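Local structure of iron-containing superoxide dismutase B2 (Trypanosoma brucei, 3ESF) at residues A[6-11]-A[23-28]; A[16-21]-A[183-188]; A[38-43]-A[48-53]; A[56-59]-A[65-68]; A[158-163]-A[176-181]. The protein probably disposes of superoxide radicals, converting them with an iron ion as cofactor into hydrogen peroxide and molecular oxygen. The protein carries 1 engineered substitution. One frame throughout, in Å; residues are numbered along the deposited sequence.

The iron ion ties contacts 1 and 5 together: His28 of one and Asp161 of the other both bind it, with His28 NE2 and Asp161 OD2 2.9 Å apart, and one water bound to the iron belongs to both contacts. Contact 2 touches both. Ile20 CG2 lies 3.5 Å from Val25 CG2 of contact 1, while Val186 and Trp188 pack on Leu158 of contact 5, whose centre is about 10 Å from that of contact 2. Contacts 3 and 4 form a second group on the opposite side of the chain's centre from contacts 2 and 5. Their centres are about 10 Å apart and they share an apolar patch, where Ala43 CB meets Ile66 CD1 at 3.6 Å.

Contact 1: residues A[6-11]-A[23-28]; sequences PPLPWG and EQVTFH. With FE (Fe (III) ion), chain E.
Val25 reaches from helix 22-45 to the loop 6-11, and its CG1 methyl does all the close touching. Its CB points toward the loop, and CG1 stands opposite the backbone N (chi1 175°), which carries it in between Leu8 and Trp10. On one flank CG1 meets both methyls of Leu8, CD1 at 3.5 Å and CD2 at 3.9 Å. On another it comes to the rim of the indole, near the ring plane, 3.9 Å from Trp10 CZ3. The other branch, CG2, turns to Ile20 in the loop just before the helix. The preceding Pro9 lays CD over one face of the indole, 3.9 Å above the plane and toward its rim; from outside the segments, Met83 O and Trp80 O accept from Trp10 NE1. One turn further along the helix, His28 sends NE2 to the iron at 2.2 Å, beside His76, Asp161 and His165, and its ring meets that of Trp80 edge-to-face. Leu8 packs on Trp80 as well. A polar tie to the same helix lies just outside, where Pro6 O is hydrogen-bonded to Tyr29 OH. Between the two segments themselves the chemistry is wholly apolar and rests on shape and burial.

Contact 2: residues A[16-21]-A[183-188]; sequences AAKGIS and WNVVNW
Lys18 and Asn184 meet through a charged amine and a backbone oxygen: Lys18 NZ donates to Asn184 O at 2.7 Å, arriving in the carbonyl plane with a C=O...N angle of 154°. The lysine chain runs extended through CD and then bends at its last torsion (chi4 -79°), which turns NZ onto that oxygen. Nearer the backbone, Lys18 CB rests on Val185 CG1 at 3.6 Å, so the aliphatic root and the charged tip of one side chain grip successive residues at the end of helix 175-185. The other valine branch, CG2, faces Ile20 CD1 more loosely, at 4.4 Å. Water forms the next shell. One molecule joins the two segments by donating to Lys18 O at 2.8 Å and accepting from Asn184 ND2 at 3.1 Å; another accepts from Lys18 NZ at 2.6 Å. Further out, Gly87 O takes a weak hydrogen bond from the same amine, and Met83 packs on both Ile20 and Val185. Ser21 and Asn187 each occupy an N-cap position, so the two segments lead directly into helices 22-45 and 188-196. Water thus links the polar groups of Lys18 and Asn184, while Ile20 and Val185 are buried. This is a junction between the N-terminal alpha-hairpin domain and the C-terminal alpha/beta domain, the two-domain build of the iron/manganese superoxide dismutases.

Contact 3: residues A[38-43]-A[48-53]; sequences TKLNAA and PALAAK
Leu50 puts its CD2 methyl against helix 22-45, and the contact across the segments is purely apolar. The closer approach is to Ala43, whose CB lies 3.9 Å from Leu50 CD2; the same methyl is also 4.0 Å from Ala43 C, so it rests on the backbone of the residue as well as on its short side chain. Leu40, one turn earlier, adds a looser touch, with CD1 4.4 Å from Leu50 CD2. The leucine gets there because its CB points at the facing helix and, with chi1 at 176°, the branch swings out from its own short helix. The small alanine lets the methyl come near the helix backbone. Polar interactions lie around this contact rather than in it. Asn47 OD1 accepts from the backbone N of Leu50, Asn41 OD1 accepts from Phe3 N, and Lys53 NZ forms a salt bridge with Glu62. Helix 48-51 follows helix 22-45 after a short turn, and Leu50 packs it back on the end of that helix. Leu50 also meets Ile58 of helix 55-61 and Ile66 of helix 64-81, and Ile66 packs on Leu40 and Ala43, so residues of four helices gather here in the alpha-hairpin domain.

Contact 4: residues A[56-59]-A[65-68]; sequences EEII and PIFN
Phe67 presses the edge of its ring against the backbone of Ile59, and this is the tight part of the contact. CE1 approaches Ile59 O at 3.3 Å and CD1 stands 3.5 Å from the same oxygen, which lies near the ring plane; the aromatic C-H rim, and not a face, therefore meets the carbonyl. Alongside, Ile59 CG2 touches CE1 at 3.8 Å. An anti first torsion (chi1 166°) sends the ring across, bringing the end of the Phe67 side chain nearer to helix 55-61 than its root. At the ring edge, too, lies Asn68 OD1, from the next residue of the same helix. The looser part is made by Ile58 and Ile66. Their CG2 methyls meet at 4.1 Å, and Ile58 CG2 is 4.0 Å from Ile66 O, while the outer end of Ile66 leads away from Ile58 to other neighbours. Ile58 and Ile59 are buried, whereas Ile66 and Phe67 keep partial exposure, consistent with a side nearer solvent on helix 64-81. The two helices are joined by a short turn. Ile58 and Ile66 face the apolar cluster of contact 3, and Ile59 also rests on Ala70 and Phe74 further along helix 64-81, while Phe67 borders Thr150 of a loop and Asn68 packs on Phe121 of the second subunit.

Contact 5: residues A[158-163]-A[176-181]; sequences LTCDVW and PAYVQT. Engineered in segment 158-163: Thr159 (natural residue Ala). With FE (Fe (III) ion), chain E.
Asp161 O accepts a short 2.6 Å hydrogen bond from Tyr178 OH, which lies in the carbonyl plane with a C=O...O angle of 148°. The carbonyl oxygen also sits at the edge of the phenol ring, near its plane. Tyr178 projects from helix 175-185 toward the end of strand 154-161, and its hydroxyl has a second hydrogen-bond partner in Tyr79 OH. Cys160 SG stands obliquely to the ring, 3.7 Å from Tyr178 CE2 and 4.6 Å from the ring centroid, a sulfur-aromatic contact. Val162 CG1 adds a loose touch at the ring edge, 4.3 Å from CE2. The tyrosine thus holds the main chain of the residue whose carboxylate serves the metal. Asp161 directs OD2 onto the iron at 2.0 Å. Its other oxygen, OD1, accepts the backbone N-H of Trp163 at 3.2 Å from above the carboxylate plane, closing an Asx turn that limits rotation of the group; the iron-bound water also donates weakly to OD1. His28, His76 and His165 complete the protein ligands, giving the three-histidine, one-aspartate metal site of iron/manganese superoxide dismutases.

Contact 1: residues A[6-11]-A[23-28]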
# COMPACT_ATOMS: atom_id res chain seq x y z
N PRO A 6 4.61 1.29 23.27
CA PRO A 6 5.16 0.21 24.10
C PRO A 6 6.21 -0.58 23.31
O PRO A 6 6.13 -0.65 22.06
CB PRO A 6 3.94 -0.70 24.40
CG PRO A 6 2.73 0.03 23.93
CD PRO A 6 3.18 1.09 22.93
N PRO A 7 7.17 -1.20 24.01
CA PRO A 7 8.12 -2.05 23.31
C PRO A 7 7.37 -3.22 22.68
O PRO A 7 6.20 -3.48 23.03
CB PRO A 7 9.07 -2.52 24.44
CG PRO A 7 8.26 -2.40 25.70
CD PRO A 7 7.41 -1.18 25.47
N LEU A 8 8.01 -3.91 21.74
CA LEU A 8 7.47 -5.16 21.20
C LEU A 8 7.19 -6.10 22.39
O LEU A 8 7.98 -6.16 23.31
CB LEU A 8 8.47 -5.79 20.23
CG LEU A 8 8.68 -5.07 18.90
CD1 LEU A 8 10.01 -5.47 18.30
CD2 LEU A 8 7.55 -5.37 17.92
N PRO A 9 6.04 -6.79 22.38
CA PRO A 9 5.71 -7.65 23.52
C PRO A 9 6.70 -8.81 23.72
O PRO A 9 6.93 -9.22 24.84
CB PRO A 9 4.29 -8.16 23.19
CG PRO A 9 3.76 -7.14 22.13
CD PRO A 9 4.97 -6.78 21.35
N TRP A 10 7.34 -9.25 22.63
CA TRP A 10 8.14 -10.47 22.63
C TRP A 10 9.54 -10.32 22.02
O TRP A 10 10.18 -11.32 21.71
CB TRP A 10 7.38 -11.58 21.90
CG TRP A 10 6.37 -11.06 20.93
CD1 TRP A 10 5.01 -11.10 21.07
CD2 TRP A 10 6.63 -10.39 19.69
NE1 TRP A 10 4.41 -10.51 20.00
CE2 TRP A 10 5.37 -10.07 19.13
CE3 TRP A 10 7.80 -10.03 18.99
CZ2 TRP A 10 5.24 -9.41 17.89
CZ3 TRP A 10 7.68 -9.41 17.76
CH2 TRP A 10 6.40 -9.08 17.23
N GLY A 11 9.98 -9.07 21.82
CA GLY A 11 11.35 -8.79 21.36
C GLY A 11 11.48 -8.81 19.84
O GLY A 11 10.63 -9.36 19.16
N GLU A 23 14.78 -9.23 11.13
CA GLU A 23 14.87 -8.12 10.17
C GLU A 23 13.52 -7.52 9.76
O GLU A 23 13.38 -6.31 9.74
CB GLU A 23 15.73 -8.46 8.94
CG GLU A 23 15.99 -7.22 8.04
CD GLU A 23 16.78 -7.53 6.78
OE1 GLU A 23 16.52 -8.58 6.14
OE2 GLU A 23 17.66 -6.71 6.42
N GLN A 24 12.54 -8.37 9.46
CA GLN A 24 11.16 -7.94 9.18
C GLN A 24 10.51 -7.14 10.33
O GLN A 24 9.94 -6.06 10.11
CB GLN A 24 10.27 -9.16 8.83
CG GLN A 24 8.82 -8.82 8.43
CD GLN A 24 8.73 -7.97 7.15
OE1 GLN A 24 8.65 -8.51 6.03
NE2 GLN A 24 8.73 -6.64 7.31
N VAL A 25 10.58 -7.68 11.54
CA VAL A 25 10.09 -7.00 12.73
C VAL A 25 10.87 -5.68 13.03
O VAL A 25 10.27 -4.68 13.43
CB VAL A 25 10.09 -7.96 13.96
CG1 VAL A 25 9.69 -7.22 15.25
CG2 VAL A 25 9.17 -9.19 13.70
N THR A 26 12.19 -5.70 12.84
CA THR A 26 13.03 -4.50 13.07
C THR A 26 12.64 -3.35 12.17
O THR A 26 12.38 -2.25 12.67
CB THR A 26 14.53 -4.78 12.88
OG1 THR A 26 14.95 -5.73 13.85
CG2 THR A 26 15.34 -3.53 13.09
N PHE A 27 12.61 -3.57 10.85
CA PHE A 27 12.19 -2.47 9.95
C PHE A 27 10.77 -2.02 10.28
O PHE A 27 10.50 -0.82 10.32
CB PHE A 27 12.37 -2.82 8.46
CG PHE A 27 13.78 -2.59 7.96
CD1 PHE A 27 14.16 -1.35 7.47
CD2 PHE A 27 14.73 -3.60 8.05
CE1 PHE A 27 15.47 -1.13 7.03
CE2 PHE A 27 16.03 -3.40 7.62
CZ PHE A 27 16.41 -2.15 7.11
N HIS A 28 9.88 -2.97 10.53
CA HIS A 28 8.47 -2.63 10.69
C HIS A 28 8.22 -1.76 11.95
O HIS A 28 7.49 -0.74 11.91
CB HIS A 28 7.65 -3.92 10.71
CG HIS A 28 6.20 -3.70 10.47
ND1 HIS A 28 5.28 -4.72 10.51
CD2 HIS A 28 5.50 -2.57 10.21
CE1 HIS A 28 4.07 -4.23 10.28
NE2 HIS A 28 4.18 -2.93 10.10
FE FE E . 2.64 -1.65 9.23
O HOH W 1 0.95 -0.67 8.36

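Contact 2: residues A[16-21]-A[183-188]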
# COMPACT_ATOMS: atom_id res chain seq x y z
N ALA A 16 10.73 -14.98 15.03
CA ALA A 16 11.64 -15.59 14.05
C ALA A 16 11.43 -17.12 13.90
O ALA A 16 11.38 -17.63 12.78
CB ALA A 16 13.07 -15.26 14.35
N ALA A 17 11.27 -17.81 15.02
CA ALA A 17 10.99 -19.26 15.05
C ALA A 17 9.67 -19.66 14.37
O ALA A 17 9.47 -20.81 14.03
CB ALA A 17 10.97 -19.72 16.46
N LYS A 18 8.74 -18.71 14.23
CA LYS A 18 7.42 -18.96 13.62
C LYS A 18 7.14 -18.23 12.31
O LYS A 18 6.01 -18.22 11.81
CB LYS A 18 6.29 -18.72 14.62
CG LYS A 18 5.72 -20.03 15.21
CD LYS A 18 5.17 -19.85 16.60
CE LYS A 18 4.56 -21.14 17.15
NZ LYS A 18 3.20 -21.29 16.55
N GLY A 19 8.15 -17.60 11.74
CA GLY A 19 8.02 -17.08 10.38
C GLY A 19 7.95 -15.58 10.21
O GLY A 19 7.64 -15.10 9.12
N ILE A 20 8.26 -14.82 11.26
CA ILE A 20 8.43 -13.37 11.08
C ILE A 20 9.81 -12.99 11.62
O ILE A 20 10.04 -12.99 12.81
CB ILE A 20 7.23 -12.50 11.67
CG1 ILE A 20 5.87 -12.96 11.10
CG2 ILE A 20 7.41 -11.04 11.31
CD1 ILE A 20 4.62 -12.20 11.59
N SER A 21 10.74 -12.67 10.72
CA SER A 21 12.15 -12.58 11.07
C SER A 21 12.48 -11.34 11.90
O SER A 21 11.75 -10.32 11.89
CB SER A 21 13.00 -12.58 9.79
OG SER A 21 12.90 -11.34 9.10
N TRP A 183 -1.66 -17.02 11.01
CA TRP A 183 -2.41 -18.09 11.71
C TRP A 183 -1.57 -18.94 12.67
O TRP A 183 -2.10 -19.56 13.60
CB TRP A 183 -3.10 -18.97 10.70
CG TRP A 183 -4.24 -18.30 10.00
CD1 TRP A 183 -4.38 -18.14 8.65
CD2 TRP A 183 -5.39 -17.70 10.61
NE1 TRP A 183 -5.55 -17.47 8.38
CE2 TRP A 183 -6.19 -17.18 9.56
CE3 TRP A 183 -5.82 -17.55 11.94
CZ2 TRP A 183 -7.42 -16.53 9.79
CZ3 TRP A 183 -7.04 -16.89 12.18
CH2 TRP A 183 -7.82 -16.39 11.09
N ASN A 184 -0.25 -18.96 12.44
CA ASN A 184 0.65 -19.69 13.35
C ASN A 184 1.10 -18.86 14.55
O ASN A 184 1.68 -19.40 15.47
CB ASN A 184 1.88 -20.23 12.60
CG ASN A 184 1.54 -21.40 11.68
OD1 ASN A 184 0.70 -22.26 12.00
ND2 ASN A 184 2.20 -21.45 10.53
N VAL A 185 0.85 -17.55 14.52
CA VAL A 185 1.29 -16.65 15.61
C VAL A 185 0.11 -15.93 16.27
O VAL A 185 0.28 -15.27 17.29
CB VAL A 185 2.37 -15.60 15.16
CG1 VAL A 185 3.66 -16.31 14.72
CG2 VAL A 185 1.83 -14.66 14.03
N VAL A 186 -1.08 -16.07 15.70
CA VAL A 186 -2.26 -15.38 16.24
C VAL A 186 -2.38 -15.61 17.77
O VAL A 186 -2.34 -16.74 18.26
CB VAL A 186 -3.57 -15.74 15.46
CG1 VAL A 186 -3.89 -17.24 15.56
CG2 VAL A 186 -4.75 -14.89 15.95
N ASN A 187 -2.51 -14.51 18.50
CA ASN A 187 -2.51 -14.51 19.96
C ASN A 187 -3.94 -14.53 20.53
O ASN A 187 -4.57 -13.48 20.66
CB ASN A 187 -1.72 -13.29 20.47
CG ASN A 187 -1.50 -13.29 21.97
OD1 ASN A 187 -1.88 -14.22 22.65
ND2 ASN A 187 -0.88 -12.24 22.49
N TRP A 188 -4.42 -15.73 20.87
CA TRP A 188 -5.77 -15.92 21.43
C TRP A 188 -5.92 -15.43 22.88
O TRP A 188 -7.04 -15.13 23.32
CB TRP A 188 -6.24 -17.39 21.29
CG TRP A 188 -6.28 -17.86 19.87
CD1 TRP A 188 -5.53 -18.85 19.31
CD2 TRP A 188 -7.09 -17.33 18.79
NE1 TRP A 188 -5.83 -18.98 17.98
CE2 TRP A 188 -6.79 -18.07 17.64
CE3 TRP A 188 -8.03 -16.31 18.70
CZ2 TRP A 188 -7.40 -17.82 16.40
CZ3 TRP A 188 -8.66 -16.07 17.48
CH2 TRP A 188 -8.33 -16.81 16.35
O HOH W 2 4.69 -19.75 9.84
O HOH W 3 1.45 -22.84 15.36

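Contact 3: residues A[38-43]-A[48-53]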
# COMPACT_ATOMS: atom_id res chain seq x y z
N THR A 38 7.37 9.62 15.63
CA THR A 38 8.26 10.71 15.29
C THR A 38 7.49 11.86 14.63
O THR A 38 7.60 12.99 15.05
CB THR A 38 9.40 10.22 14.41
OG1 THR A 38 10.19 9.30 15.18
CG2 THR A 38 10.26 11.39 13.93
N LYS A 39 6.70 11.53 13.60
CA LYS A 39 5.94 12.54 12.89
C LYS A 39 4.87 13.17 13.78
O LYS A 39 4.64 14.36 13.70
CB LYS A 39 5.31 11.95 11.63
CG LYS A 39 6.31 11.63 10.52
CD LYS A 39 5.62 11.49 9.20
CE LYS A 39 6.47 10.61 8.27
NZ LYS A 39 5.88 10.47 6.88
N LEU A 40 4.22 12.36 14.61
CA LEU A 40 3.19 12.87 15.53
C LEU A 40 3.79 13.80 16.57
O LEU A 40 3.20 14.82 16.89
CB LEU A 40 2.36 11.74 16.18
CG LEU A 40 1.16 12.15 17.07
CD1 LEU A 40 0.14 12.97 16.31
CD2 LEU A 40 0.47 10.96 17.71
N ASN A 41 4.95 13.42 17.09
CA ASN A 41 5.67 14.24 18.06
C ASN A 41 6.07 15.60 17.47
O ASN A 41 6.00 16.62 18.16
CB ASN A 41 6.89 13.48 18.61
CG ASN A 41 6.55 12.57 19.78
OD1 ASN A 41 5.55 12.79 20.48
ND2 ASN A 41 7.38 11.55 20.02
N ALA A 42 6.49 15.60 16.21
CA ALA A 42 6.76 16.86 15.50
C ALA A 42 5.51 17.76 15.37
O ALA A 42 5.60 18.97 15.55
CB ALA A 42 7.39 16.59 14.14
N ALA A 43 4.35 17.17 15.08
CA ALA A 43 3.09 17.94 15.01
C ALA A 43 2.70 18.47 16.38
O ALA A 43 2.20 19.59 16.50
CB ALA A 43 1.97 17.07 14.44
N PRO A 48 0.22 22.37 21.80
CA PRO A 48 0.09 21.82 23.16
C PRO A 48 -1.22 21.03 23.36
O PRO A 48 -1.23 20.02 24.06
CB PRO A 48 0.11 23.08 24.05
CG PRO A 48 0.76 24.13 23.24
CD PRO A 48 0.39 23.84 21.82
N ALA A 49 -2.30 21.49 22.73
CA ALA A 49 -3.61 20.82 22.77
C ALA A 49 -3.58 19.39 22.20
O ALA A 49 -4.06 18.44 22.82
CB ALA A 49 -4.68 21.66 22.05
N LEU A 50 -3.00 19.26 21.01
CA LEU A 50 -2.77 17.95 20.42
C LEU A 50 -1.88 17.05 21.30
O LEU A 50 -2.16 15.86 21.46
CB LEU A 50 -2.16 18.10 19.01
CG LEU A 50 -1.74 16.83 18.27
CD1 LEU A 50 -2.99 15.98 18.02
CD2 LEU A 50 -1.04 17.17 16.94
N ALA A 51 -0.81 17.62 21.83
CA ALA A 51 0.15 16.90 22.67
C ALA A 51 -0.50 16.30 23.93
O ALA A 51 -0.04 15.28 24.45
CB ALA A 51 1.31 17.85 23.04
N ALA A 52 -1.58 16.94 24.39
CA ALA A 52 -2.34 16.53 25.59
C ALA A 52 -3.41 15.47 25.33
O ALA A 52 -4.04 14.97 26.26
CB ALA A 52 -2.99 17.75 26.20
N LYS A 53 -3.62 15.12 24.05
CA LYS A 53 -4.62 14.11 23.68
C LYS A 53 -3.98 12.73 23.64
O LYS A 53 -2.83 12.58 23.23
CB LYS A 53 -5.22 14.38 22.31
CG LYS A 53 -5.98 15.69 22.19
CD LYS A 53 -6.63 15.84 20.84
CE LYS A 53 -7.41 17.16 20.79
NZ LYS A 53 -8.35 17.16 19.65

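Contact 4: residues A[56-59]-A[65-68]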
# COMPACT_ATOMS: atom_id res chain seq x y z
N GLU A 56 -6.02 7.42 21.20
CA GLU A 56 -7.43 7.07 20.99
C GLU A 56 -8.34 8.28 20.81
O GLU A 56 -9.22 8.28 19.95
CB GLU A 56 -7.94 6.15 22.09
CG GLU A 56 -7.32 4.77 22.00
CD GLU A 56 -7.92 3.76 22.95
OE1 GLU A 56 -9.04 3.99 23.47
OE2 GLU A 56 -7.26 2.72 23.17
N GLU A 57 -8.11 9.31 21.65
CA GLU A 57 -8.81 10.59 21.54
C GLU A 57 -8.56 11.21 20.14
O GLU A 57 -9.50 11.68 19.50
CB GLU A 57 -8.40 11.56 22.68
CG GLU A 57 -8.96 11.15 24.10
CD GLU A 57 -8.20 11.73 25.33
OE1 GLU A 57 -7.30 12.59 25.20
OE2 GLU A 57 -8.52 11.30 26.46
N ILE A 58 -7.32 11.16 19.67
CA ILE A 58 -6.99 11.65 18.31
C ILE A 58 -7.76 10.90 17.20
O ILE A 58 -8.41 11.51 16.34
CB ILE A 58 -5.46 11.64 18.01
CG1 ILE A 58 -4.71 12.63 18.91
CG2 ILE A 58 -5.19 11.98 16.53
CD1 ILE A 58 -3.24 12.35 19.05
N ILE A 59 -7.71 9.57 17.25
CA ILE A 59 -8.44 8.70 16.32
C ILE A 59 -9.93 9.05 16.25
O ILE A 59 -10.51 9.09 15.17
CB ILE A 59 -8.25 7.20 16.70
CG1 ILE A 59 -6.79 6.81 16.50
CG2 ILE A 59 -9.22 6.29 15.90
CD1 ILE A 59 -6.39 5.49 17.14
N PRO A 65 -3.88 13.98 7.84
CA PRO A 65 -2.55 13.42 8.16
C PRO A 65 -2.34 13.11 9.65
O PRO A 65 -1.79 12.06 9.95
CB PRO A 65 -1.55 14.48 7.64
CG PRO A 65 -2.34 15.25 6.54
CD PRO A 65 -3.79 15.23 7.03
N ILE A 66 -2.85 13.95 10.57
CA ILE A 66 -2.65 13.69 12.01
C ILE A 66 -3.46 12.47 12.47
O ILE A 66 -2.96 11.65 13.26
CB ILE A 66 -2.99 14.93 12.91
CG1 ILE A 66 -2.10 16.13 12.60
CG2 ILE A 66 -2.86 14.57 14.40
CD1 ILE A 66 -0.67 15.77 12.40
N PHE A 67 -4.69 12.35 11.98
CA PHE A 67 -5.46 11.12 12.22
C PHE A 67 -4.67 9.88 11.76
O PHE A 67 -4.58 8.92 12.48
CB PHE A 67 -6.83 11.13 11.50
CG PHE A 67 -7.48 9.77 11.47
CD1 PHE A 67 -8.30 9.36 12.51
CD2 PHE A 67 -7.22 8.88 10.41
CE1 PHE A 67 -8.86 8.08 12.52
CE2 PHE A 67 -7.80 7.58 10.41
CZ PHE A 67 -8.61 7.19 11.47
N ASN A 68 -4.10 9.92 10.56
CA ASN A 68 -3.42 8.76 10.01
C ASN A 68 -2.28 8.30 10.92
O ASN A 68 -2.06 7.11 11.09
CB ASN A 68 -2.86 9.05 8.60
CG ASN A 68 -3.96 9.18 7.54
OD1 ASN A 68 -5.11 8.76 7.74
ND2 ASN A 68 -3.59 9.74 6.38

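Contact 5: residues A[158-163]-A[176-181]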
# COMPACT_ATOMS: atom_id res chain seq x y z
N LEU A 158 -8.74 -8.60 17.19
CA LEU A 158 -7.46 -8.97 16.57
C LEU A 158 -7.24 -8.16 15.30
O LEU A 158 -8.20 -7.76 14.66
CB LEU A 158 -7.43 -10.46 16.18
CG LEU A 158 -7.25 -11.63 17.14
CD1 LEU A 158 -7.61 -12.90 16.44
CD2 LEU A 158 -5.83 -11.71 17.73
N THR A 159 -5.98 -7.95 14.93
CA THR A 159 -5.69 -7.41 13.59
C THR A 159 -4.45 -8.04 12.95
O THR A 159 -3.50 -8.44 13.63
CB THR A 159 -5.59 -5.82 13.59
OG1 THR A 159 -5.75 -5.31 12.26
CG2 THR A 159 -4.28 -5.35 14.19
N CYS A 160 -4.50 -8.15 11.63
CA CYS A 160 -3.34 -8.46 10.81
C CYS A 160 -3.06 -7.31 9.82
O CYS A 160 -3.93 -6.97 8.98
CB CYS A 160 -3.58 -9.78 10.05
SG CYS A 160 -2.24 -10.25 8.93
N ASP A 161 -1.87 -6.70 9.93
CA ASP A 161 -1.38 -5.66 9.01
C ASP A 161 -1.16 -6.29 7.66
O ASP A 161 -0.45 -7.30 7.58
CB ASP A 161 -0.03 -5.08 9.54
CG ASP A 161 0.40 -3.80 8.85
OD1 ASP A 161 -0.32 -3.31 7.97
OD2 ASP A 161 1.46 -3.22 9.24
N VAL A 162 -1.76 -5.74 6.60
CA VAL A 162 -1.50 -6.23 5.22
C VAL A 162 -0.94 -5.15 4.28
O VAL A 162 -0.92 -5.32 3.05
CB VAL A 162 -2.70 -6.98 4.60
CG1 VAL A 162 -3.08 -8.17 5.45
CG2 VAL A 162 -3.92 -6.03 4.35
N TRP A 163 -0.49 -4.02 4.83
CA TRP A 163 0.43 -3.15 4.09
C TRP A 163 1.63 -4.02 3.68
O TRP A 163 2.08 -4.87 4.47
CB TRP A 163 0.98 -2.04 5.00
CG TRP A 163 0.04 -0.89 5.30
CD1 TRP A 163 -1.22 -0.96 5.89
CD2 TRP A 163 0.30 0.50 5.08
NE1 TRP A 163 -1.74 0.31 6.01
CE2 TRP A 163 -0.83 1.22 5.52
CE3 TRP A 163 1.39 1.20 4.55
CZ2 TRP A 163 -0.91 2.64 5.44
CZ3 TRP A 163 1.32 2.59 4.46
CH2 TRP A 163 0.18 3.30 4.93
N PRO A 176 -0.41 -14.40 0.65
CA PRO A 176 -1.03 -15.63 1.17
C PRO A 176 -0.15 -16.42 2.18
O PRO A 176 -0.67 -16.88 3.21
CB PRO A 176 -1.33 -16.43 -0.10
CG PRO A 176 -1.54 -15.33 -1.19
CD PRO A 176 -0.48 -14.33 -0.84
N ALA A 177 1.15 -16.59 1.89
CA ALA A 177 2.06 -17.31 2.80
C ALA A 177 2.26 -16.52 4.09
O ALA A 177 2.38 -17.11 5.15
CB ALA A 177 3.41 -17.59 2.15
N TYR A 178 2.28 -15.19 4.00
CA TYR A 178 2.34 -14.33 5.19
C TYR A 178 1.10 -14.57 6.07
O TYR A 178 1.22 -14.73 7.29
CB TYR A 178 2.46 -12.85 4.80
CG TYR A 178 2.10 -11.82 5.86
CD1 TYR A 178 2.85 -11.70 7.04
CD2 TYR A 178 1.02 -10.94 5.67
CE1 TYR A 178 2.52 -10.76 8.03
CE2 TYR A 178 0.68 -9.99 6.63
CZ TYR A 178 1.44 -9.90 7.81
OH TYR A 178 1.11 -8.98 8.75
N VAL A 179 -0.08 -14.58 5.44
CA VAL A 179 -1.32 -14.77 6.19
C VAL A 179 -1.37 -16.16 6.87
O VAL A 179 -1.87 -16.29 8.02
CB VAL A 179 -2.56 -14.47 5.35
CG1 VAL A 179 -3.84 -14.83 6.13
CG2 VAL A 179 -2.56 -13.00 5.00
N GLN A 180 -0.85 -17.17 6.19
CA GLN A 180 -0.71 -18.50 6.78
C GLN A 180 0.21 -18.47 8.02
O GLN A 180 -0.09 -19.04 9.06
CB GLN A 180 -0.24 -19.52 5.71
CG GLN A 180 -1.36 -19.99 4.73
CD GLN A 180 -2.73 -20.33 5.42
OE1 GLN A 180 -2.84 -21.30 6.16
NE2 GLN A 180 -3.74 -19.50 5.16
N THR A 181 1.33 -17.74 7.90
CA THR A 181 2.17 -17.46 9.06
C THR A 181 1.43 -16.70 10.19
O THR A 181 1.59 -17.05 11.36
CB THR A 181 3.46 -16.74 8.61
OG1 THR A 181 4.27 -17.70 7.91
CG2 THR A 181 4.22 -16.14 9.80
FE FE E . 2.64 -1.65 9.23
O HOH W 1 0.95 -0.67 8.36